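Local structure of benzyl alcohol dehydrogenase (Acinetobacter calcoaceticus, 1F8F) at residues A[264-268]-A[269-273]; A[197-201]-A[202-206]; A[220-224]-A[225-229]. The protein catalyses the NAD-dependent oxidation of aryl alcohols such as benzyl alcohol to the aldehyde, as a zinc-containing alcohol dehydrogenase with a Rossmann-fold cofactor domain. All blocks are in the same frame, centred on the assembly; numbering follows the deposited sequence.

Interaction 1 (A[264-268]-A[269-273]); sequences ESTGS and PEILK. Unlike the reference sequence in segment 264-268: Ser268 (reference Arg). With NAD (nicotinamide-adenine-dinucleotide), chain F.
Ile271 pushes its CG2 methyl against two oxygens of the loop before it, lying 3.3 Å from Glu264 OE2 and equally near Thr266 OG1. The loop joins strand 259-264 of the Rossmann sheet to helix 269-277, and it is braced by an ST turn in which Thr266 OG1 accepts from Ser268 N. The tight part is the buried Glu264 carboxylate. CG leaves anti to the backbone N (chi1 -150°) and the chain then bends at chi2, which brings the acid back under its own loop. There Glu264 OE2 takes Thr266 N at 2.8 Å and Thr266 OG1 at 2.7 Å, the two donors arriving from opposite faces of the carboxylate plane. Gly267 N meets Glu264 OE1 through the syn lone pair at 2.9 Å. Three donors on one buried acid would be expected to favour its ionised form. A glutamate suits this place because its two-carbon arm can curl while Glu264 CG still packs 3.9 Å from Leu272 CB. Gly267 turns the chain with a positive phi of 82°, a conformation that glycine adopts easily.

The outer side is looser. Ser268 stands at the N-cap without a side-chain capping bond, and the exposed Glu270 merely lies beside it, Glu270 OE1 3.5 Å from Ser268 CB. Pro269 fits the first helical turn, where no intrahelical partner awaits an N-H. The helix starts instead from Ser268 O, which receives Leu272 N at 3.0 Å and Ile271 N more weakly. Leu272 also packs on Val301 of the second subunit. On the cofactor side, Thr266 CG2 rests against the adenine, 3.5 Å from C4A of NAD.

Interaction 2 (A[197-201]-A[202-206]); sequences WGAGA and VGLSA. With NAD (nicotinamide-adenine-dinucleotide), chain F.
Leu204 folds back over the loop carbonyls of Ala199 and Gly200, and its side chain can be followed atom by atom. Leu204 CB sits 3.4 Å from Gly200 O. With CG anti to the carbonyl carbon (chi1 -72°), the chain is carried back toward the start of the helix, where Leu204 CG lies 3.6 Å from Ala199 O. CD1 stays alongside the same oxygen, while Leu204 CD2 reaches Ala199 CB at 4.3 Å. Leucine suits the spot because its side chain also touches Leu230, Ala231 and Leu234 of helix 225-234. The backbone beneath is held by Leu204 N, which donates to Gly200 O nearly along the C=O axis.

Gly198, Gly200 and Gly203 form the GxGxxG fingerprint of the Rossmann fold, the sharp turn from strand 193-197 into helix 201-213 on which the dinucleotide lies. The glycines serve in different ways: Gly198 takes a positive phi (104°), while a side chain on Gly203 would strike Gly198 O and one on Gly200 would strike the cofactor. Gly203 CA approaches Gly198 O to 3.7 Å, and Gly200 CA comes within 3.4 Å of NAD O5B. Ala201, whose CB lies near NAD O2N, probably suits the first turn by being small.

One turn further on, Ser205 bends its hydroxyl back, with Ser205 OG donating to Ala201 O at 2.8 Å. That carbonyl also accepts Ser205 N from well above its plane, so one oxygen is gripped twice.

Toward the cofactor, Val202 N donates to NAD O1N at 3.0 Å in a nearly straight bond (167°), and the positive end of the helix dipole probably adds to the attraction. The valine CG2 methyl lies against O1N and O5D. A bridging water accepts from Gly200 N and Gly203 N, and it donates to NAD O1N.

Interaction 3 (A[220-224]-A[225-229]); sequences AVDIV and ESRLE. With NAD (nicotinamide-adenine-dinucleotide), chain F.
Leu228 and Val224 carry the apolar contact. The CD2 methyl of Leu228 lies against the end of strand 217-222. Leu228 CD2 is 4.0 Å from Asp222 CB and 3.6 Å from Ala220 O; segments 220-222 and 225-229 run almost antiparallel (169°), and the small Ala220, pointing at the helix, probably lets it lie close. Val224 spreads its two branches to different partners. Val224 CG1, anti to the backbone N, meets Ser226 OG and comes 4.1 Å from Arg227 CG, while CG2 faces the adenosine ribose.

Among the backbone bonds, Val224 O accepts from Arg227 N and Leu228 N, both weakly, as helix 225-234 begins.

The side-chain hydrogen bonds of Asp222 centre on its carboxylate, which is the acceptor in all of them. Asp222 OD1 accepts from Ile223 N and Val224 N, the latter at 3.1 Å closing an Asx turn, and both donors come in on the anti side. This holds the carboxylate in position for the cofactor: NAD O2B donates to Asp222 OD1 at 2.6 Å and NAD O3B to Asp222 OD2 at 3.0 Å. Aspartate suits the place because its two carboxylate oxygens can take the two ribose hydroxyls while OD1 also closes the turn. OD2 has a further donor in Ala199 N.

Charge enters with Arg227, whose chain runs extended from CG to NE. Arg227 NH1 gives one bond to NAD O3B at 2.6 Å and another to NAD O1A of the adenosine phosphate, whose phosphorus lies at the edge of the guanidinium in its plane. NE is taken by Gly361 O. Arg227 and Asp222 do not touch through their charged atoms; O3B bridges them, accepting from one and donating to the other.

An acidic residue ending the second Rossmann strand and binding the adenosine ribose hydroxyls is characteristic of dehydrogenases that use NAD rather than NADP.

In the fold
From the N terminus the chain meets interaction 2 first, then interaction 3, then interaction 1. They run in series, neither nested nor crossed, and each closes the short turn from a parallel strand into the following helix: 193-197 into 201-213, 217-222 into 225-234, and 259-264 into 269-277. In the sheet, strand 193-197 lies between the other two. Interaction 2 therefore touches both neighbours, with probable hydrogen bonds from Gly198 N to Val221 O and from Ser265 OG to Trp197 O. Interactions 1 and 3 remain about 6 Å apart at their nearest atoms, and NAD, touching all three, spans them.

Interaction 1 (A[264-268]-A[269-273])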
loop_
_atom_site.group_PDB
_atom_site.type_symbol
_atom_site.label_atom_id
_atom_site.label_comp_id
_atom_site.label_asym_id
_atom_site.label_seq_id
_atom_site.Cartn_x
_atom_site.Cartn_y
_atom_site.Cartn_z
ATOM N N GLU A 264 -15.784 -9.627 12.228
ATOM C CA GLU A 264 -16.461 -10.813 12.776
ATOM C C GLU A 264 -15.890 -11.037 14.185
ATOM O O GLU A 264 -14.712 -11.365 14.254
ATOM C CB GLU A 264 -16.229 -12.106 11.977
ATOM C CG GLU A 264 -17.404 -13.103 12.060
ATOM C CD GLU A 264 -17.727 -13.445 13.517
ATOM O OE1 GLU A 264 -16.919 -14.179 14.133
ATOM O OE2 GLU A 264 -18.714 -12.922 14.066
ATOM N N SER A 265 -16.649 -10.807 15.250
ATOM C CA SER A 265 -16.203 -11.063 16.595
ATOM C C SER A 265 -17.054 -12.091 17.370
ATOM O O SER A 265 -16.780 -12.187 18.547
ATOM C CB SER A 265 -16.118 -9.822 17.518
ATOM O OG SER A 265 -17.334 -9.251 17.978
ATOM N N THR A 266 -18.019 -12.827 16.824
ATOM C CA THR A 266 -18.731 -13.811 17.611
ATOM C C THR A 266 -18.018 -15.175 17.691
ATOM O O THR A 266 -18.195 -15.975 18.633
ATOM C CB THR A 266 -20.133 -14.028 17.081
ATOM O OG1 THR A 266 -20.094 -14.501 15.713
ATOM C CG2 THR A 266 -20.966 -12.754 17.023
ATOM N N GLY A 267 -17.211 -15.503 16.667
ATOM C CA GLY A 267 -16.581 -16.834 16.592
ATOM C C GLY A 267 -17.586 -17.840 16.008
ATOM O O GLY A 267 -17.242 -18.987 15.777
ATOM N N SER A 268 -18.816 -17.456 15.684
ATOM C CA SER A 268 -19.808 -18.335 15.127
ATOM C C SER A 268 -19.708 -18.443 13.610
ATOM O O SER A 268 -19.943 -17.517 12.846
ATOM C CB SER A 268 -21.234 -17.917 15.469
ATOM O OG SER A 268 -21.456 -17.646 16.868
ATOM N N PRO A 269 -19.459 -19.646 13.102
ATOM C CA PRO A 269 -19.323 -19.925 11.693
ATOM C C PRO A 269 -20.429 -19.477 10.771
ATOM O O PRO A 269 -20.162 -18.936 9.699
ATOM C CB PRO A 269 -19.310 -21.479 11.649
ATOM C CG PRO A 269 -18.512 -21.773 12.866
ATOM C CD PRO A 269 -19.095 -20.844 13.913
ATOM N N GLU A 270 -21.679 -19.650 11.219
ATOM C CA GLU A 270 -22.784 -19.347 10.305
ATOM C C GLU A 270 -23.000 -17.848 10.229
ATOM O O GLU A 270 -23.590 -17.303 9.309
ATOM C CB GLU A 270 -23.977 -20.128 10.848
ATOM C CG GLU A 270 -24.503 -19.837 12.197
ATOM C CD GLU A 270 -23.861 -19.861 13.544
ATOM O OE1 GLU A 270 -22.811 -20.509 13.790
ATOM O OE2 GLU A 270 -24.475 -19.183 14.461
ATOM N N ILE A 271 -22.551 -17.106 11.236
ATOM C CA ILE A 271 -22.630 -15.648 11.302
ATOM C C ILE A 271 -21.510 -15.113 10.405
ATOM O O ILE A 271 -21.567 -14.107 9.699
ATOM C CB ILE A 271 -22.500 -15.144 12.743
ATOM C CG1 ILE A 271 -23.802 -14.899 13.552
ATOM C CG2 ILE A 271 -21.667 -13.860 12.834
ATOM C CD1 ILE A 271 -24.834 -13.976 12.998
ATOM N N LEU A 272 -20.408 -15.881 10.361
ATOM C CA LEU A 272 -19.262 -15.506 9.546
ATOM C C LEU A 272 -19.579 -15.604 8.044
ATOM O O LEU A 272 -19.257 -14.615 7.360
ATOM C CB LEU A 272 -18.067 -16.357 9.931
ATOM C CG LEU A 272 -16.727 -16.222 9.234
ATOM C CD1 LEU A 272 -15.666 -17.096 9.918
ATOM C CD2 LEU A 272 -16.696 -16.654 7.762
ATOM N N LYS A 273 -20.349 -16.599 7.603
ATOM C CA LYS A 273 -20.742 -16.601 6.178
ATOM C C LYS A 273 -21.595 -15.367 5.860
ATOM O O LYS A 273 -21.411 -14.690 4.844
ATOM C CB LYS A 273 -21.460 -17.879 5.755
ATOM C CG LYS A 273 -21.958 -17.809 4.291
ATOM C CD LYS A 273 -22.777 -19.042 3.973
ATOM C CE LYS A 273 -23.178 -19.228 2.531
ATOM N NZ LYS A 273 -24.143 -18.196 2.079
HETATM P PA NAD F . -17.949 -10.778 24.555
HETATM O O1A NAD F . -17.835 -9.556 25.412
HETATM O O2A NAD F . -18.580 -11.969 25.140
HETATM O O5B NAD F . -18.549 -10.402 23.134
HETATM C C5B NAD F . -19.047 -11.220 22.047
HETATM C C4B NAD F . -20.476 -10.839 21.691
HETATM O O4B NAD F . -20.980 -11.776 20.681
HETATM C C3B NAD F . -21.510 -10.851 22.831
HETATM O O3B NAD F . -22.029 -9.554 23.094
HETATM C C2B NAD F . -22.645 -11.759 22.364
HETATM O O2B NAD F . -23.966 -11.270 22.628
HETATM C C1B NAD F . -22.385 -11.820 20.849
HETATM N N9A NAD F . -22.902 -13.015 20.190
HETATM C C8A NAD F . -22.676 -14.333 20.491
HETATM N N7A NAD F . -23.310 -15.170 19.669
HETATM C C5A NAD F . -23.992 -14.333 18.803
HETATM C C6A NAD F . -24.845 -14.584 17.713
HETATM N N6A NAD F . -25.180 -15.789 17.260
HETATM N N1A NAD F . -25.345 -13.510 17.050
HETATM C C2A NAD F . -25.018 -12.254 17.487
HETATM N N3A NAD F . -24.241 -11.921 18.473
HETATM C C4A NAD F . -23.760 -13.006 19.107
HETATM O O3 NAD F . -16.423 -11.144 24.112
HETATM P PN NAD F . -15.275 -10.101 23.741
HETATM O O1N NAD F . -15.817 -8.982 22.948
HETATM O O2N NAD F . -14.593 -9.678 24.972
HETATM O O5D NAD F . -14.331 -11.084 22.853
HETATM C C5D NAD F . -14.700 -11.355 21.490
HETATM C C4D NAD F . -14.075 -12.565 20.895
HETATM O O4D NAD F . -12.749 -12.298 20.335
HETATM C C3D NAD F . -13.966 -13.895 21.650
HETATM O O3D NAD F . -14.004 -14.969 20.690
HETATM C C2D NAD F . -12.518 -13.795 22.151
HETATM O O2D NAD F . -11.983 -15.013 22.646
HETATM C C1D NAD F . -11.910 -13.363 20.808
HETATM N N1N NAD F . -10.611 -12.732 21.014
HETATM C C2N NAD F . -9.762 -12.767 19.955
HETATM C C3N NAD F . -8.539 -12.136 20.077
HETATM C C7N NAD F . -7.486 -12.091 18.914
HETATM O O7N NAD F . -6.404 -11.538 19.105
HETATM N N7N NAD F . -7.887 -12.694 17.739
HETATM C C4N NAD F . -8.191 -11.437 21.270
HETATM C C5N NAD F . -9.341 -11.021 21.976
HETATM C C6N NAD F . -10.579 -11.628 21.922
#

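Interaction 2 (A[197-201]-A[202-206])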
loop_
_atom_site.group_PDB
_atom_site.type_symbol
_atom_site.label_atom_id
_atom_site.label_comp_id
_atom_site.label_asym_id
_atom_site.label_seq_id
_atom_site.Cartn_x
_atom_site.Cartn_y
_atom_site.Cartn_z
ATOM N N TRP A 197 -19.895 -7.370 13.630
ATOM C CA TRP A 197 -20.778 -8.478 14.037
ATOM C C TRP A 197 -20.452 -8.853 15.467
ATOM O O TRP A 197 -19.413 -9.434 15.833
ATOM C CB TRP A 197 -20.510 -9.609 13.005
ATOM C CG TRP A 197 -20.980 -9.353 11.600
ATOM C CD1 TRP A 197 -20.258 -8.746 10.591
ATOM C CD2 TRP A 197 -22.262 -9.690 11.041
ATOM N NE1 TRP A 197 -21.049 -8.680 9.460
ATOM C CE2 TRP A 197 -22.278 -9.235 9.710
ATOM C CE3 TRP A 197 -23.404 -10.336 11.529
ATOM C CZ2 TRP A 197 -23.354 -9.440 8.836
ATOM C CZ3 TRP A 197 -24.495 -10.490 10.715
ATOM C CH2 TRP A 197 -24.445 -10.087 9.352
ATOM N N GLY A 198 -21.378 -8.602 16.414
ATOM C CA GLY A 198 -21.180 -8.932 17.835
ATOM C C GLY A 198 -20.858 -7.617 18.556
ATOM O O GLY A 198 -20.004 -6.855 18.058
ATOM N N ALA A 199 -21.572 -7.266 19.615
ATOM C CA ALA A 199 -21.413 -5.985 20.272
ATOM C C ALA A 199 -20.932 -6.115 21.714
ATOM O O ALA A 199 -21.459 -5.423 22.599
ATOM C CB ALA A 199 -22.742 -5.200 20.277
ATOM N N GLY A 200 -19.875 -6.849 21.927
ATOM C CA GLY A 200 -19.232 -7.109 23.200
ATOM C C GLY A 200 -18.133 -6.069 23.372
ATOM O O GLY A 200 -18.151 -5.129 22.574
ATOM N N ALA A 201 -17.170 -6.193 24.265
ATOM C CA ALA A 201 -16.092 -5.221 24.351
ATOM C C ALA A 201 -15.175 -5.119 23.104
ATOM O O ALA A 201 -14.609 -4.051 22.889
ATOM C CB ALA A 201 -15.237 -5.593 25.542
ATOM N N VAL A 202 -14.896 -6.212 22.409
ATOM C CA VAL A 202 -14.084 -6.181 21.216
ATOM C C VAL A 202 -14.823 -5.392 20.124
ATOM O O VAL A 202 -14.322 -4.414 19.583
ATOM C CB VAL A 202 -13.746 -7.596 20.684
ATOM C CG1 VAL A 202 -13.049 -7.479 19.308
ATOM C CG2 VAL A 202 -12.856 -8.437 21.609
ATOM N N GLY A 203 -16.064 -5.742 19.803
ATOM C CA GLY A 203 -16.846 -5.068 18.769
ATOM C C GLY A 203 -17.036 -3.571 18.971
ATOM O O GLY A 203 -16.934 -2.695 18.060
ATOM N N LEU A 204 -17.340 -3.208 20.209
ATOM C CA LEU A 204 -17.639 -1.829 20.595
ATOM C C LEU A 204 -16.356 -1.049 20.616
ATOM O O LEU A 204 -16.414 0.109 20.258
ATOM C CB LEU A 204 -18.439 -1.783 21.902
ATOM C CG LEU A 204 -19.887 -2.190 21.998
ATOM C CD1 LEU A 204 -20.449 -1.867 23.427
ATOM C CD2 LEU A 204 -20.788 -1.439 21.019
ATOM N N SER A 205 -15.183 -1.681 20.891
ATOM C CA SER A 205 -13.913 -0.998 20.732
ATOM C C SER A 205 -13.709 -0.644 19.251
ATOM O O SER A 205 -13.366 0.488 18.863
ATOM C CB SER A 205 -12.726 -1.814 21.254
ATOM O OG SER A 205 -12.739 -2.027 22.650
ATOM N N ALA A 206 -14.009 -1.559 18.364
ATOM C CA ALA A 206 -13.886 -1.365 16.903
ATOM C C ALA A 206 -14.843 -0.292 16.430
ATOM O O ALA A 206 -14.513 0.423 15.484
ATOM C CB ALA A 206 -14.161 -2.690 16.149
HETATM P PA NAD F . -17.949 -10.778 24.555
HETATM O O1A NAD F . -17.835 -9.556 25.412
HETATM O O2A NAD F . -18.580 -11.969 25.140
HETATM O O5B NAD F . -18.549 -10.402 23.134
HETATM C C5B NAD F . -19.047 -11.220 22.047
HETATM C C4B NAD F . -20.476 -10.839 21.691
HETATM O O4B NAD F . -20.980 -11.776 20.681
HETATM C C3B NAD F . -21.510 -10.851 22.831
HETATM O O3B NAD F . -22.029 -9.554 23.094
HETATM C C2B NAD F . -22.645 -11.759 22.364
HETATM O O2B NAD F . -23.966 -11.270 22.628
HETATM C C1B NAD F . -22.385 -11.820 20.849
HETATM N N9A NAD F . -22.902 -13.015 20.190
HETATM C C8A NAD F . -22.676 -14.333 20.491
HETATM N N7A NAD F . -23.310 -15.170 19.669
HETATM C C5A NAD F . -23.992 -14.333 18.803
HETATM C C6A NAD F . -24.845 -14.584 17.713
HETATM N N6A NAD F . -25.180 -15.789 17.260
HETATM N N1A NAD F . -25.345 -13.510 17.050
HETATM C C2A NAD F . -25.018 -12.254 17.487
HETATM N N3A NAD F . -24.241 -11.921 18.473
HETATM C C4A NAD F . -23.760 -13.006 19.107
HETATM O O3 NAD F . -16.423 -11.144 24.112
HETATM P PN NAD F . -15.275 -10.101 23.741
HETATM O O1N NAD F . -15.817 -8.982 22.948
HETATM O O2N NAD F . -14.593 -9.678 24.972
HETATM O O5D NAD F . -14.331 -11.084 22.853
HETATM C C5D NAD F . -14.700 -11.355 21.490
HETATM C C4D NAD F . -14.075 -12.565 20.895
HETATM O O4D NAD F . -12.749 -12.298 20.335
HETATM C C3D NAD F . -13.966 -13.895 21.650
HETATM O O3D NAD F . -14.004 -14.969 20.690
HETATM C C2D NAD F . -12.518 -13.795 22.151
HETATM O O2D NAD F . -11.983 -15.013 22.646
HETATM C C1D NAD F . -11.910 -13.363 20.808
HETATM N N1N NAD F . -10.611 -12.732 21.014
HETATM C C2N NAD F . -9.762 -12.767 19.955
HETATM C C3N NAD F . -8.539 -12.136 20.077
HETATM C C7N NAD F . -7.486 -12.091 18.914
HETATM O O7N NAD F . -6.404 -11.538 19.105
HETATM N N7N NAD F . -7.887 -12.694 17.739
HETATM C C4N NAD F . -8.191 -11.437 21.270
HETATM C C5N NAD F . -9.341 -11.021 21.976
HETATM C C6N NAD F . -10.579 -11.628 21.922
HETATM O O HOH W 1 -17.580 -8.343 20.652
#

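Interaction 3 (A[220-224]-A[225-229])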
loop_
_atom_site.group_PDB
_atom_site.type_symbol
_atom_site.label_atom_id
_atom_site.label_comp_id
_atom_site.label_asym_id
_atom_site.label_seq_id
_atom_site.Cartn_x
_atom_site.Cartn_y
_atom_site.Cartn_z
ATOM N N ALA A 220 -24.055 -1.977 14.107
ATOM C CA ALA A 220 -23.767 -3.007 15.096
ATOM C C ALA A 220 -24.897 -4.052 15.102
ATOM O O ALA A 220 -26.053 -3.647 15.126
ATOM C CB ALA A 220 -23.578 -2.398 16.473
ATOM N N VAL A 221 -24.567 -5.335 15.035
ATOM C CA VAL A 221 -25.434 -6.494 15.014
ATOM C C VAL A 221 -25.174 -7.394 16.233
ATOM O O VAL A 221 -24.027 -7.600 16.622
ATOM C CB VAL A 221 -25.171 -7.354 13.753
ATOM C CG1 VAL A 221 -26.106 -8.543 13.591
ATOM C CG2 VAL A 221 -25.174 -6.527 12.459
ATOM N N ASP A 222 -26.208 -7.746 17.025
ATOM C CA ASP A 222 -26.054 -8.637 18.178
ATOM C C ASP A 222 -27.377 -9.350 18.481
ATOM O O ASP A 222 -28.402 -9.074 17.844
ATOM C CB ASP A 222 -25.618 -7.974 19.493
ATOM C CG ASP A 222 -24.851 -8.799 20.462
ATOM O OD1 ASP A 222 -25.431 -9.728 21.091
ATOM O OD2 ASP A 222 -23.619 -8.635 20.740
ATOM N N ILE A 223 -27.419 -10.144 19.561
ATOM C CA ILE A 223 -28.648 -10.739 20.024
ATOM C C ILE A 223 -29.093 -10.271 21.432
ATOM O O ILE A 223 -30.144 -10.731 21.887
ATOM C CB ILE A 223 -28.813 -12.251 20.104
ATOM C CG1 ILE A 223 -27.620 -12.938 20.796
ATOM C CG2 ILE A 223 -28.969 -12.821 18.690
ATOM C CD1 ILE A 223 -27.877 -14.416 20.981
ATOM N N VAL A 224 -28.304 -9.498 22.157
ATOM C CA VAL A 224 -28.716 -9.036 23.507
ATOM C C VAL A 224 -29.088 -7.563 23.345
ATOM O O VAL A 224 -28.192 -6.807 22.895
ATOM C CB VAL A 224 -27.562 -9.190 24.489
ATOM C CG1 VAL A 224 -27.882 -8.634 25.865
ATOM C CG2 VAL A 224 -27.126 -10.665 24.527
ATOM N N GLU A 225 -30.301 -7.183 23.672
ATOM C CA GLU A 225 -30.801 -5.856 23.422
ATOM C C GLU A 225 -30.062 -4.727 24.130
ATOM O O GLU A 225 -29.928 -3.650 23.546
ATOM C CB GLU A 225 -32.289 -5.681 23.866
ATOM C CG GLU A 225 -33.126 -4.773 22.993
ATOM C CD GLU A 225 -32.953 -4.884 21.486
ATOM O OE1 GLU A 225 -33.085 -5.943 20.853
ATOM O OE2 GLU A 225 -32.673 -3.820 20.888
ATOM N N SER A 226 -29.627 -4.915 25.376
ATOM C CA SER A 226 -28.949 -3.886 26.108
ATOM C C SER A 226 -27.581 -3.573 25.464
ATOM O O SER A 226 -27.128 -2.449 25.612
ATOM C CB SER A 226 -28.701 -4.265 27.585
ATOM O OG SER A 226 -27.946 -5.500 27.588
ATOM N N ARG A 227 -26.948 -4.521 24.806
ATOM C CA ARG A 227 -25.642 -4.260 24.157
ATOM C C ARG A 227 -25.863 -3.421 22.904
ATOM O O ARG A 227 -25.058 -2.576 22.484
ATOM C CB ARG A 227 -24.900 -5.583 23.913
ATOM C CG ARG A 227 -24.560 -6.354 25.171
ATOM C CD ARG A 227 -23.684 -7.575 24.932
ATOM N NE ARG A 227 -22.872 -7.913 26.078
ATOM C CZ ARG A 227 -21.663 -8.439 26.234
ATOM N NH1 ARG A 227 -20.844 -8.810 25.249
ATOM N NH2 ARG A 227 -21.134 -8.647 27.441
ATOM N N LEU A 228 -27.032 -3.617 22.289
ATOM C CA LEU A 228 -27.404 -2.831 21.112
ATOM C C LEU A 228 -27.798 -1.413 21.563
ATOM O O LEU A 228 -27.592 -0.468 20.794
ATOM C CB LEU A 228 -28.536 -3.369 20.260
ATOM C CG LEU A 228 -28.458 -4.629 19.443
ATOM C CD1 LEU A 228 -29.802 -4.990 18.816
ATOM C CD2 LEU A 228 -27.413 -4.585 18.301
ATOM N N GLU A 229 -28.312 -1.243 22.780
ATOM C CA GLU A 229 -28.637 0.119 23.163
ATOM C C GLU A 229 -27.396 0.944 23.479
ATOM O O GLU A 229 -27.346 2.142 23.225
ATOM C CB GLU A 229 -29.607 0.189 24.381
ATOM C CG GLU A 229 -30.686 -0.888 24.182
ATOM C CD GLU A 229 -31.972 -0.226 23.731
ATOM O OE1 GLU A 229 -32.992 -0.217 24.469
ATOM O OE2 GLU A 229 -31.980 0.366 22.640
HETATM P PA NAD F . -17.949 -10.778 24.555
HETATM O O1A NAD F . -17.835 -9.556 25.412
HETATM O O2A NAD F . -18.580 -11.969 25.140
HETATM O O5B NAD F . -18.549 -10.402 23.134
HETATM C C5B NAD F . -19.047 -11.220 22.047
HETATM C C4B NAD F . -20.476 -10.839 21.691
HETATM O O4B NAD F . -20.980 -11.776 20.681
HETATM C C3B NAD F . -21.510 -10.851 22.831
HETATM O O3B NAD F . -22.029 -9.554 23.094
HETATM C C2B NAD F . -22.645 -11.759 22.364
HETATM O O2B NAD F . -23.966 -11.270 22.628
HETATM C C1B NAD F . -22.385 -11.820 20.849
HETATM N N9A NAD F . -22.902 -13.015 20.190
HETATM C C8A NAD F . -22.676 -14.333 20.491
HETATM N N7A NAD F . -23.310 -15.170 19.669
HETATM C C5A NAD F . -23.992 -14.333 18.803
HETATM C C6A NAD F . -24.845 -14.584 17.713
HETATM N N6A NAD F . -25.180 -15.789 17.260
HETATM N N1A NAD F . -25.345 -13.510 17.050
HETATM C C2A NAD F . -25.018 -12.254 17.487
HETATM N N3A NAD F . -24.241 -11.921 18.473
HETATM C C4A NAD F . -23.760 -13.006 19.107
HETATM O O3 NAD F . -16.423 -11.144 24.112
HETATM P PN NAD F . -15.275 -10.101 23.741
HETATM O O1N NAD F . -15.817 -8.982 22.948
HETATM O O2N NAD F . -14.593 -9.678 24.972
HETATM O O5D NAD F . -14.331 -11.084 22.853
HETATM C C5D NAD F . -14.700 -11.355 21.490
HETATM C C4D NAD F . -14.075 -12.565 20.895
HETATM O O4D NAD F . -12.749 -12.298 20.335
HETATM C C3D NAD F . -13.966 -13.895 21.650
HETATM O O3D NAD F . -14.004 -14.969 20.690
HETATM C C2D NAD F . -12.518 -13.795 22.151
HETATM O O2D NAD F . -11.983 -15.013 22.646
HETATM C C1D NAD F . -11.910 -13.363 20.808
HETATM N N1N NAD F . -10.611 -12.732 21.014
HETATM C C2N NAD F . -9.762 -12.767 19.955
HETATM C C3N NAD F . -8.539 -12.136 20.077
HETATM C C7N NAD F . -7.486 -12.091 18.914
HETATM O O7N NAD F . -6.404 -11.538 19.105
HETATM N N7N NAD F . -7.887 -12.694 17.739
HETATM C C4N NAD F . -8.191 -11.437 21.270
HETATM C C5N NAD F . -9.341 -11.021 21.976
HETATM C C6N NAD F . -10.579 -11.628 21.922
#